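Local atomic coordinates of retinol dehydratase (Spodoptera frugiperda, PDB entry 1FMJ), a protein that probably transfers a sulfuryl group to retinol and dehydrates it to anhydroretinol, as a sulfotransferase-family enzyme turned dehydratase. Residues Y11-L16 with Y35-P40; M59-P63 with V153-R159; K96-R102 with A292-Y298; V178-Y182 with D264-K268. All blocks are in the same frame, centred on the assembly; numbering follows the deposited sequence.

Contact 1: residues Y11-L16 with Y35-P40; sequences YEFREL and YVKLGP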
# COMPACT_ATOMS: atom_id res chain seq x y z
N TYR A 11 -15.44 8.04 14.38
CA TYR A 11 -15.77 8.29 12.99
C TYR A 11 -17.06 7.68 12.47
O TYR A 11 -17.43 6.56 12.81
CB TYR A 11 -14.62 7.80 12.10
CG TYR A 11 -13.30 8.43 12.43
CD1 TYR A 11 -12.20 7.65 12.76
CD2 TYR A 11 -13.14 9.82 12.40
CE1 TYR A 11 -10.96 8.23 13.05
CE2 TYR A 11 -11.91 10.41 12.68
CZ TYR A 11 -10.83 9.61 13.00
OH TYR A 11 -9.60 10.17 13.24
N GLU A 12 -17.75 8.44 11.63
CA GLU A 12 -18.98 7.98 11.01
C GLU A 12 -18.61 7.82 9.54
O GLU A 12 -17.65 8.43 9.07
CB GLU A 12 -20.09 9.01 11.14
CG GLU A 12 -20.45 9.38 12.56
CD GLU A 12 -21.71 10.23 12.62
OE1 GLU A 12 -21.89 11.08 11.72
OE2 GLU A 12 -22.51 10.05 13.56
N PHE A 13 -19.37 7.01 8.81
CA PHE A 13 -19.10 6.81 7.40
C PHE A 13 -20.36 7.15 6.62
O PHE A 13 -21.46 7.20 7.17
CB PHE A 13 -18.71 5.35 7.14
CG PHE A 13 -19.83 4.37 7.32
CD1 PHE A 13 -20.69 4.08 6.25
CD2 PHE A 13 -20.05 3.75 8.54
CE1 PHE A 13 -21.75 3.18 6.41
CE2 PHE A 13 -21.10 2.85 8.71
CZ PHE A 13 -21.95 2.56 7.64
N ARG A 14 -20.19 7.42 5.34
CA ARG A 14 -21.34 7.74 4.51
C ARG A 14 -21.17 7.07 3.17
O ARG A 14 -20.05 6.83 2.72
CB ARG A 14 -21.47 9.25 4.30
CG ARG A 14 -20.44 9.84 3.33
CD ARG A 14 -20.71 11.31 3.10
NE ARG A 14 -19.74 11.95 2.22
CZ ARG A 14 -19.59 11.66 0.92
NH1 ARG A 14 -20.35 10.74 0.36
NH2 ARG A 14 -18.67 12.30 0.20
N GLU A 15 -22.30 6.77 2.55
CA GLU A 15 -22.30 6.15 1.24
C GLU A 15 -21.86 7.25 0.29
O GLU A 15 -21.84 8.42 0.66
CB GLU A 15 -23.72 5.70 0.88
CG GLU A 15 -24.34 4.71 1.86
CD GLU A 15 -23.68 3.34 1.80
OE1 GLU A 15 -23.39 2.88 0.67
OE2 GLU A 15 -23.48 2.73 2.87
N LEU A 16 -21.48 6.86 -0.92
CA LEU A 16 -21.06 7.83 -1.92
C LEU A 16 -22.34 8.47 -2.47
O LEU A 16 -23.36 7.80 -2.61
CB LEU A 16 -20.31 7.11 -3.05
CG LEU A 16 -18.91 6.60 -2.66
CD1 LEU A 16 -18.45 5.47 -3.58
CD2 LEU A 16 -17.95 7.78 -2.71
N TYR A 35 -17.39 0.74 -1.78
CA TYR A 35 -16.76 1.68 -0.85
C TYR A 35 -17.76 2.50 -0.01
O TYR A 35 -18.98 2.45 -0.22
CB TYR A 35 -15.90 2.71 -1.59
CG TYR A 35 -14.75 2.18 -2.42
CD1 TYR A 35 -14.91 1.94 -3.79
CD2 TYR A 35 -13.48 2.03 -1.87
CE1 TYR A 35 -13.83 1.58 -4.58
CE2 TYR A 35 -12.39 1.66 -2.66
CZ TYR A 35 -12.58 1.45 -4.01
OH TYR A 35 -11.51 1.12 -4.81
N VAL A 36 -17.20 3.26 0.93
CA VAL A 36 -17.92 4.19 1.79
C VAL A 36 -16.86 5.17 2.26
O VAL A 36 -15.69 4.80 2.40
CB VAL A 36 -18.55 3.52 3.05
CG1 VAL A 36 -19.59 2.49 2.64
CG2 VAL A 36 -17.47 2.91 3.92
N LYS A 37 -17.26 6.42 2.44
CA LYS A 37 -16.35 7.47 2.90
C LYS A 37 -16.20 7.30 4.41
O LYS A 37 -17.19 7.02 5.10
CB LYS A 37 -16.94 8.85 2.59
CG LYS A 37 -16.11 9.74 1.68
CD LYS A 37 -16.11 9.25 0.24
CE LYS A 37 -15.55 10.32 -0.71
NZ LYS A 37 -14.11 10.64 -0.46
N LEU A 38 -15.00 7.47 4.94
CA LEU A 38 -14.79 7.29 6.37
C LEU A 38 -14.13 8.48 7.05
O LEU A 38 -13.07 8.93 6.63
CB LEU A 38 -13.96 6.03 6.64
CG LEU A 38 -13.73 5.68 8.11
CD1 LEU A 38 -15.08 5.62 8.82
CD2 LEU A 38 -12.99 4.35 8.24
N GLY A 39 -14.75 8.97 8.12
CA GLY A 39 -14.19 10.09 8.85
C GLY A 39 -14.43 11.45 8.20
O GLY A 39 -14.91 11.52 7.07
N PRO A 40 -14.11 12.55 8.90
CA PRO A 40 -14.30 13.90 8.37
C PRO A 40 -13.53 14.16 7.07
O PRO A 40 -13.88 15.06 6.31
CB PRO A 40 -13.82 14.79 9.52
CG PRO A 40 -12.78 13.93 10.19
CD PRO A 40 -13.45 12.59 10.22
O HOH W 1 -21.16 4.02 -1.22

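Contact 2: residues M59-P63 with V153-R159; sequences MPLRP and VPPTEKR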
# COMPACT_ATOMS: atom_id res chain seq x y z
N MET A 59 -6.27 -1.33 18.51
CA MET A 59 -5.34 -2.46 18.52
C MET A 59 -4.20 -2.34 19.52
O MET A 59 -3.47 -1.34 19.57
CB MET A 59 -4.79 -2.73 17.12
CG MET A 59 -4.05 -1.57 16.45
SD MET A 59 -3.39 -2.02 14.80
CE MET A 59 -2.29 -0.63 14.49
N PRO A 60 -4.03 -3.36 20.38
CA PRO A 60 -2.94 -3.30 21.35
C PRO A 60 -1.61 -3.31 20.60
O PRO A 60 -1.42 -4.11 19.67
CB PRO A 60 -3.15 -4.56 22.18
CG PRO A 60 -4.64 -4.73 22.13
CD PRO A 60 -4.95 -4.47 20.68
N LEU A 61 -0.70 -2.43 21.00
CA LEU A 61 0.60 -2.35 20.35
C LEU A 61 1.74 -2.74 21.29
O LEU A 61 1.61 -2.66 22.51
CB LEU A 61 0.82 -0.94 19.80
CG LEU A 61 -0.23 -0.52 18.75
CD1 LEU A 61 0.07 0.88 18.28
CD2 LEU A 61 -0.21 -1.49 17.57
N ARG A 62 2.85 -3.16 20.68
CA ARG A 62 4.03 -3.61 21.41
C ARG A 62 5.26 -2.81 21.00
O ARG A 62 5.38 -2.41 19.84
CB ARG A 62 4.25 -5.08 21.12
CG ARG A 62 2.97 -5.91 21.24
CD ARG A 62 3.19 -7.35 20.83
NE ARG A 62 1.98 -8.15 20.98
CZ ARG A 62 1.82 -9.37 20.50
NH1 ARG A 62 2.80 -9.96 19.83
NH2 ARG A 62 0.68 -10.02 20.67
N PRO A 63 6.19 -2.57 21.94
CA PRO A 63 7.42 -1.82 21.69
C PRO A 63 8.31 -2.39 20.60
O PRO A 63 9.12 -1.66 20.03
CB PRO A 63 8.10 -1.79 23.06
CG PRO A 63 7.62 -3.05 23.71
CD PRO A 63 6.15 -3.06 23.34
N VAL A 153 -0.34 -13.08 16.67
CA VAL A 153 1.11 -13.26 16.70
C VAL A 153 1.59 -13.32 18.15
O VAL A 153 1.29 -12.43 18.94
CB VAL A 153 1.83 -12.11 15.96
CG1 VAL A 153 3.34 -12.24 16.12
CG2 VAL A 153 1.45 -12.13 14.47
N PRO A 154 2.32 -14.37 18.53
CA PRO A 154 2.82 -14.50 19.92
C PRO A 154 3.76 -13.35 20.29
O PRO A 154 4.52 -12.88 19.45
CB PRO A 154 3.57 -15.84 19.90
CG PRO A 154 2.92 -16.60 18.80
CD PRO A 154 2.70 -15.55 17.73
N PRO A 155 3.73 -12.90 21.56
CA PRO A 155 4.58 -11.80 22.03
C PRO A 155 6.07 -12.03 21.78
O PRO A 155 6.82 -11.07 21.61
CB PRO A 155 4.27 -11.74 23.53
CG PRO A 155 2.86 -12.21 23.59
CD PRO A 155 2.88 -13.39 22.65
N THR A 156 6.48 -13.30 21.77
CA THR A 156 7.89 -13.63 21.55
C THR A 156 8.31 -13.56 20.10
O THR A 156 9.45 -13.90 19.75
CB THR A 156 8.22 -15.02 22.11
OG1 THR A 156 7.23 -15.95 21.67
CG2 THR A 156 8.25 -14.99 23.63
N GLU A 157 7.39 -13.13 19.24
CA GLU A 157 7.69 -13.01 17.82
C GLU A 157 7.53 -11.56 17.41
O GLU A 157 6.43 -11.02 17.52
CB GLU A 157 6.74 -13.88 17.00
CG GLU A 157 7.04 -13.87 15.52
CD GLU A 157 6.03 -14.69 14.72
OE1 GLU A 157 5.62 -15.76 15.20
OE2 GLU A 157 5.67 -14.26 13.60
N LYS A 158 8.60 -10.94 16.94
CA LYS A 158 8.53 -9.55 16.51
C LYS A 158 7.49 -9.43 15.40
O LYS A 158 7.47 -10.25 14.47
CB LYS A 158 9.89 -9.05 16.01
CG LYS A 158 9.86 -7.63 15.46
CD LYS A 158 11.22 -7.19 14.94
CE LYS A 158 12.01 -6.40 15.96
NZ LYS A 158 11.49 -5.04 16.20
N ARG A 159 6.62 -8.44 15.51
CA ARG A 159 5.58 -8.24 14.51
C ARG A 159 5.94 -7.16 13.50
O ARG A 159 6.26 -6.03 13.87
CB ARG A 159 4.25 -7.87 15.18
CG ARG A 159 3.67 -8.94 16.09
CD ARG A 159 2.27 -8.55 16.60
NE ARG A 159 2.27 -7.30 17.35
CZ ARG A 159 1.20 -6.80 17.98
NH1 ARG A 159 0.04 -7.45 17.94
NH2 ARG A 159 1.30 -5.66 18.64
O HOH W 2 -2.67 -6.36 18.94
O HOH W 3 5.54 -9.58 19.56

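Contact 3: residues K96-R102 with A292-Y298; sequences KTYMSLR and AVNMEDY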
# COMPACT_ATOMS: atom_id res chain seq x y z
N LYS A 96 14.09 -15.58 2.34
CA LYS A 96 13.56 -16.26 1.17
C LYS A 96 12.11 -16.67 1.35
O LYS A 96 11.45 -17.09 0.40
CB LYS A 96 14.43 -17.46 0.81
CG LYS A 96 15.84 -17.07 0.39
CD LYS A 96 16.67 -18.27 -0.02
CE LYS A 96 18.09 -17.86 -0.42
NZ LYS A 96 18.89 -19.02 -0.92
N THR A 97 11.61 -16.57 2.58
CA THR A 97 10.21 -16.93 2.82
C THR A 97 9.36 -15.82 2.21
O THR A 97 9.82 -14.68 2.07
CB THR A 97 9.90 -17.04 4.33
OG1 THR A 97 10.56 -18.20 4.87
CG2 THR A 97 8.41 -17.19 4.56
N TYR A 98 8.13 -16.15 1.84
CA TYR A 98 7.23 -15.17 1.24
C TYR A 98 7.02 -13.94 2.12
O TYR A 98 6.72 -14.04 3.31
CB TYR A 98 5.88 -15.82 0.92
CG TYR A 98 5.95 -16.86 -0.18
CD1 TYR A 98 5.61 -18.20 0.06
CD2 TYR A 98 6.37 -16.52 -1.46
CE1 TYR A 98 5.69 -19.17 -0.95
CE2 TYR A 98 6.46 -17.47 -2.49
CZ TYR A 98 6.12 -18.80 -2.22
OH TYR A 98 6.23 -19.74 -3.22
N MET A 99 7.18 -12.76 1.51
CA MET A 99 7.01 -11.49 2.21
C MET A 99 5.65 -11.50 2.90
O MET A 99 5.51 -11.01 4.02
CB MET A 99 7.08 -10.34 1.19
CG MET A 99 6.89 -8.95 1.76
SD MET A 99 8.27 -8.42 2.78
CE MET A 99 9.42 -7.88 1.52
N SER A 100 4.66 -12.07 2.24
CA SER A 100 3.31 -12.13 2.79
C SER A 100 3.26 -12.95 4.08
O SER A 100 2.27 -12.90 4.81
CB SER A 100 2.34 -12.71 1.76
OG SER A 100 2.74 -14.00 1.35
N LEU A 101 4.32 -13.70 4.37
CA LEU A 101 4.38 -14.49 5.60
C LEU A 101 5.24 -13.77 6.64
O LEU A 101 5.14 -14.05 7.84
CB LEU A 101 4.96 -15.89 5.32
CG LEU A 101 4.02 -17.04 4.94
CD1 LEU A 101 2.99 -16.58 3.92
CD2 LEU A 101 4.83 -18.21 4.38
N ARG A 102 6.07 -12.85 6.20
CA ARG A 102 6.94 -12.13 7.12
C ARG A 102 6.26 -10.87 7.67
O ARG A 102 6.65 -10.35 8.72
CB ARG A 102 8.26 -11.78 6.43
CG ARG A 102 9.19 -12.99 6.27
CD ARG A 102 10.49 -12.63 5.53
NE ARG A 102 10.26 -12.50 4.09
CZ ARG A 102 10.93 -11.68 3.29
NH1 ARG A 102 11.89 -10.90 3.78
NH2 ARG A 102 10.64 -11.65 2.00
N ALA A 292 10.09 -14.43 -3.74
CA ALA A 292 9.69 -14.20 -2.35
C ALA A 292 8.94 -12.88 -2.19
O ALA A 292 8.23 -12.68 -1.20
CB ALA A 292 10.92 -14.22 -1.44
N VAL A 293 9.08 -11.99 -3.17
CA VAL A 293 8.43 -10.69 -3.09
C VAL A 293 7.63 -10.26 -4.32
O VAL A 293 6.86 -9.30 -4.24
CB VAL A 293 9.48 -9.58 -2.81
CG1 VAL A 293 10.27 -9.90 -1.56
CG2 VAL A 293 10.42 -9.42 -4.01
N ASN A 294 7.79 -10.95 -5.44
CA ASN A 294 7.08 -10.53 -6.64
C ASN A 294 5.64 -11.01 -6.78
O ASN A 294 4.99 -10.74 -7.79
CB ASN A 294 7.87 -10.91 -7.90
CG ASN A 294 8.03 -12.40 -8.08
OD1 ASN A 294 7.24 -13.19 -7.56
ND2 ASN A 294 9.04 -12.80 -8.83
N MET A 295 5.15 -11.74 -5.78
CA MET A 295 3.78 -12.24 -5.76
C MET A 295 3.42 -13.12 -6.96
O MET A 295 2.23 -13.33 -7.23
CB MET A 295 2.80 -11.07 -5.68
CG MET A 295 2.95 -10.21 -4.43
SD MET A 295 2.35 -11.00 -2.91
CE MET A 295 0.80 -10.20 -2.71
N GLU A 296 4.42 -13.62 -7.67
CA GLU A 296 4.16 -14.47 -8.83
C GLU A 296 3.63 -15.84 -8.41
O GLU A 296 3.16 -16.61 -9.24
CB GLU A 296 5.43 -14.64 -9.67
CG GLU A 296 5.74 -13.43 -10.54
CD GLU A 296 4.67 -13.19 -11.59
OE1 GLU A 296 4.43 -12.01 -11.94
OE2 GLU A 296 4.06 -14.18 -12.07
N ASP A 297 3.69 -16.12 -7.11
CA ASP A 297 3.20 -17.38 -6.57
C ASP A 297 1.69 -17.45 -6.71
O ASP A 297 1.09 -18.52 -6.63
CB ASP A 297 3.61 -17.51 -5.09
CG ASP A 297 3.52 -16.19 -4.34
OD1 ASP A 297 4.14 -15.21 -4.80
OD2 ASP A 297 2.84 -16.13 -3.29
N TYR A 298 1.07 -16.29 -6.92
CA TYR A 298 -0.38 -16.23 -7.07
C TYR A 298 -0.85 -16.43 -8.51
O TYR A 298 -2.02 -16.71 -8.75
CB TYR A 298 -0.92 -14.89 -6.55
CG TYR A 298 -0.90 -14.74 -5.05
CD1 TYR A 298 -1.48 -15.70 -4.23
CD2 TYR A 298 -0.34 -13.62 -4.45
CE1 TYR A 298 -1.50 -15.56 -2.84
CE2 TYR A 298 -0.35 -13.46 -3.06
CZ TYR A 298 -0.93 -14.43 -2.27
OH TYR A 298 -0.95 -14.29 -0.90
O HOH W 4 4.89 -12.36 -0.89

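Contact 4: residues V178-Y182 with D264-K268; sequences VKMVY and DFLGK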
# COMPACT_ATOMS: atom_id res chain seq x y z
N VAL A 178 5.36 2.07 18.88
CA VAL A 178 5.98 1.43 17.73
C VAL A 178 6.76 2.33 16.79
O VAL A 178 6.59 3.55 16.80
CB VAL A 178 4.91 0.66 16.91
CG1 VAL A 178 4.04 -0.15 17.85
CG2 VAL A 178 4.04 1.64 16.11
N LYS A 179 7.62 1.72 16.00
CA LYS A 179 8.40 2.45 15.01
C LYS A 179 7.68 2.28 13.68
O LYS A 179 7.07 1.24 13.41
CB LYS A 179 9.83 1.91 14.94
CG LYS A 179 10.62 2.20 16.20
CD LYS A 179 12.05 1.74 16.11
CE LYS A 179 12.77 1.97 17.43
NZ LYS A 179 12.67 3.40 17.86
N MET A 180 7.74 3.31 12.85
CA MET A 180 7.08 3.28 11.55
C MET A 180 7.91 3.97 10.47
O MET A 180 8.53 5.01 10.72
CB MET A 180 5.71 3.97 11.64
CG MET A 180 5.03 4.24 10.28
SD MET A 180 3.35 4.97 10.43
CE MET A 180 2.46 3.57 11.08
N VAL A 181 7.93 3.37 9.29
CA VAL A 181 8.62 3.95 8.14
C VAL A 181 7.51 4.21 7.14
O VAL A 181 6.84 3.28 6.70
CB VAL A 181 9.65 2.98 7.52
CG1 VAL A 181 10.39 3.68 6.38
CG2 VAL A 181 10.65 2.52 8.57
N TYR A 182 7.31 5.47 6.80
CA TYR A 182 6.26 5.82 5.87
C TYR A 182 6.85 6.29 4.56
O TYR A 182 7.72 7.17 4.53
CB TYR A 182 5.37 6.91 6.46
CG TYR A 182 4.24 7.35 5.57
CD1 TYR A 182 2.95 6.87 5.76
CD2 TYR A 182 4.45 8.26 4.54
CE1 TYR A 182 1.88 7.30 4.96
CE2 TYR A 182 3.41 8.69 3.73
CZ TYR A 182 2.13 8.21 3.95
OH TYR A 182 1.09 8.68 3.17
N ASP A 264 19.98 3.56 10.98
CA ASP A 264 20.08 4.42 12.16
C ASP A 264 18.74 4.49 12.88
O ASP A 264 18.67 4.33 14.10
CB ASP A 264 20.51 5.84 11.77
CG ASP A 264 21.84 5.87 11.07
OD1 ASP A 264 22.75 5.12 11.48
OD2 ASP A 264 21.99 6.66 10.11
N PHE A 265 17.68 4.73 12.11
CA PHE A 265 16.33 4.81 12.66
C PHE A 265 15.99 3.54 13.44
O PHE A 265 15.33 3.61 14.48
CB PHE A 265 15.33 5.03 11.51
CG PHE A 265 13.89 5.06 11.96
CD1 PHE A 265 13.41 6.10 12.75
CD2 PHE A 265 13.02 4.05 11.58
CE1 PHE A 265 12.08 6.12 13.16
CE2 PHE A 265 11.69 4.07 11.98
CZ PHE A 265 11.22 5.11 12.77
N LEU A 266 16.44 2.39 12.95
CA LEU A 266 16.16 1.12 13.62
C LEU A 266 17.19 0.76 14.69
O LEU A 266 17.12 -0.32 15.28
CB LEU A 266 16.08 -0.01 12.59
CG LEU A 266 14.89 0.07 11.64
CD1 LEU A 266 14.92 -1.07 10.65
CD2 LEU A 266 13.60 0.04 12.45
N GLY A 267 18.13 1.67 14.93
CA GLY A 267 19.15 1.43 15.93
C GLY A 267 20.06 0.28 15.55
O GLY A 267 20.54 -0.46 16.41
N LYS A 268 20.31 0.13 14.25
CA LYS A 268 21.17 -0.95 13.75
C LYS A 268 22.34 -0.39 12.95
O LYS A 268 22.16 0.49 12.11
CB LYS A 268 20.35 -1.89 12.86
CG LYS A 268 19.10 -2.48 13.53
CD LYS A 268 19.46 -3.47 14.63
CE LYS A 268 18.21 -4.10 15.23
NZ LYS A 268 17.26 -3.07 15.75
O HOH W 5 13.47 5.20 15.92

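Contact 1: residues Y11-L16 with Y35-P40
Lys-37 and Arg-14 lie side by side across an antiparallel pair of strands, the first two of a three-stranded antiparallel meander completed by strand 43-46. Their backbones form a hydrogen-bonded pair, Lys-37 N giving to Arg-14 O at 2.8 Å and Arg-14 N to Lys-37 O at 3.0 Å; beyond them Gly-39 N donates to Glu-12 O. The Lys-37 side chain can be followed outward. Its CB rests on Arg-14 CG at 3.7 Å, and CG lies over the rim of one guanidinium face. A bend at chi2 (71°) turns the chain across Leu-16, whose CD2 meets Lys-37 CD at 3.8 Å. Lys-37 CE stays 3.8 Å from Arg-14 NH2, while NZ finishes on the carbonyls of Gly-42 and Gly-220. The two cations thus share a flank, with Glu-20 bridging to Arg-14 and probably easing the like charges. On the other face Phe-13 packs on Leu-38 and Val-36, Phe-13 CB against Leu-38 CD1 and Phe-13 CD1 on Val-36 CB at 3.9 Å. At one end, Tyr-11 CD2 presses on Pro-40 CD at 3.5 Å. At the other, a water is held three ways, accepting from Leu-16 N and donating to Glu-15 OE1 and Tyr-35 O.

Contact 2: residues M59-P63 with V153-R159
Arg-62 lays its guanidinium flat on that of Arg-159, centres 3.6 Å apart and planes only 9° from parallel, while the two side chains cross at about a right angle. Arg-62 is extended from CG to NE, which carries its head to the 153-159 loop; there NH1 and NH2 close end-on upon one acceptor, Val-153 O, each at 3.0 Å. The NH2 bond runs nearly along the C=O axis, whereas NH1 stands above the carbonyl plane. Pro-155 CG covers the rim of the face turned from Arg-159, and a water takes a further bond from NH1. Arg-159, bent at chi3 (-60°), sends NH2 edge-on to Pro-60 O at 3.3 Å, a nearly straight bond (165°), and a second water joins its NH1 to the same carbonyl. Asp-65, in a salt bridge with Arg-159 NH2, probably offsets part of the like charge of the stacked pair. An alanine in place of Arg-62 would probably leave Val-153 O without its two donors and one face of the Arg-159 guanidinium without its cover. The pair ties the loop between helix 53-57 and strand 66-70 to the loop between helix 146-152 and strand 160-163, just ahead of two adjacent parallel strands.

Contact 3: residues K96-R102 with A292-Y298
Met-99 N makes the one direct hydrogen bond between the segments, to Ala-292 O at 2.9 Å and almost straight (170°). A water that accepts from Ser-100 N reaches the same carbonyl weakly. Van der Waals contacts flank this bond: Ala-292 CB lies against Lys-96 O at 3.5 Å, and Met-99 CE against Val-293 CG1 at 3.8 Å in the apolar pair. Met-99 has its CG opposite the backbone N (chi1 179°) and then bends at chi2 and chi3, with SD over the rim of the Arg-102 guanidinium, whose NH1 is paired with Glu-81. Tyr-98 occupies the N-cap position of helix 99-102, so the 292-298 loop meets the start of that helix. The loop is itself braced by an Asx turn in which Asn-294 OD1 accepts from Glu-296 N, and its Met-295 lines the retinol pocket. The third kind of interaction is between flat groups. The Asp-297 carboxylate slides over Tyr-98 with planes 18° apart, CG 3.7 Å from Tyr-98 CE2 and OD2 above the rim of the ring. OD2 also stands over the centre of the Tyr-298 ring, 4.1 Å above the plane. A glycine in place of Asp-297 would probably open a gap between the two rings and leave Tyr-98 freer to turn.

Contact 4: residues V178-Y182 with D264-K268
The ring of Phe-265 meets strand 179-184 with its outer end, at the peptides on either side of Met-180. Met-180 N lies in the plane of the ring, at its edge, 3.9 Å from Phe-265 CZ, and Met-180 O approaches the same CZ at 3.4 Å from an oblique direction. Lys-179 CB and Val-181 CG2 also come in obliquely, at 4.1 Å from Phe-265 CZ and 3.9 Å from Phe-265 CE2 respectively, so the ring tip fits between two side chains that share one side of the strand. Over one ring face stands Lys-179 NZ, 5.7 Å from the centroid and 20° off the normal, too long for more than a weak cation-pi attraction. With CG opposite its backbone N (chi1 177°), Phe-265 reaches out from the helix end toward the strand.

Lys-179 does more as a polar link. A water accepts from its NZ and donates to Phe-265 O, both at 2.8 Å, and Asn-242 takes another bond from the ammonium. Lower on the same chain, CD packs loosely on Leu-266 CD2. Helix 255-265 ends here in a Schellman motif, with Gly-267 at positive phi, and Lys-268 NZ folds back on Leu-266 O while also pairing with Glu-87.

The contact thus joins the end of helix 255-265 to a strand of the parallel sheet at the core of the sulfotransferase fold, between strands 66-70 and 243-247. Helix 76-87 packs beside it, meeting Val-181 through Thr-79 and Leu-266 through Ile-86, while Met-180 turns to the other face of the sheet, against Leu-167 and Met-174.

How the contacts relate
Contacts 2 and 4 adjoin: Val-178 CG1 packs 3.3 Å from Arg-62 O and 3.9 Å from Leu-61 CB, so the entries to neighbouring strands 66-70 and 179-184 are packed together. Contact 3 alternates with contact 2 along the chain and comes within about 6 Å of it at the nearest atoms, whereas both segments of contact 4 fall between those of contact 3. Contact 3 lies nearest the ligands: Met-295 touches retinol, and the Val-293 side chain is about 7 Å from the bound adenosine 3',5'-diphosphate, against about 11 Å for Val-181 of contact 4. Contact 1 stands apart, its centre at least 30 Å from the others, although its Tyr-35 side chain is still about 10 Å from retinol.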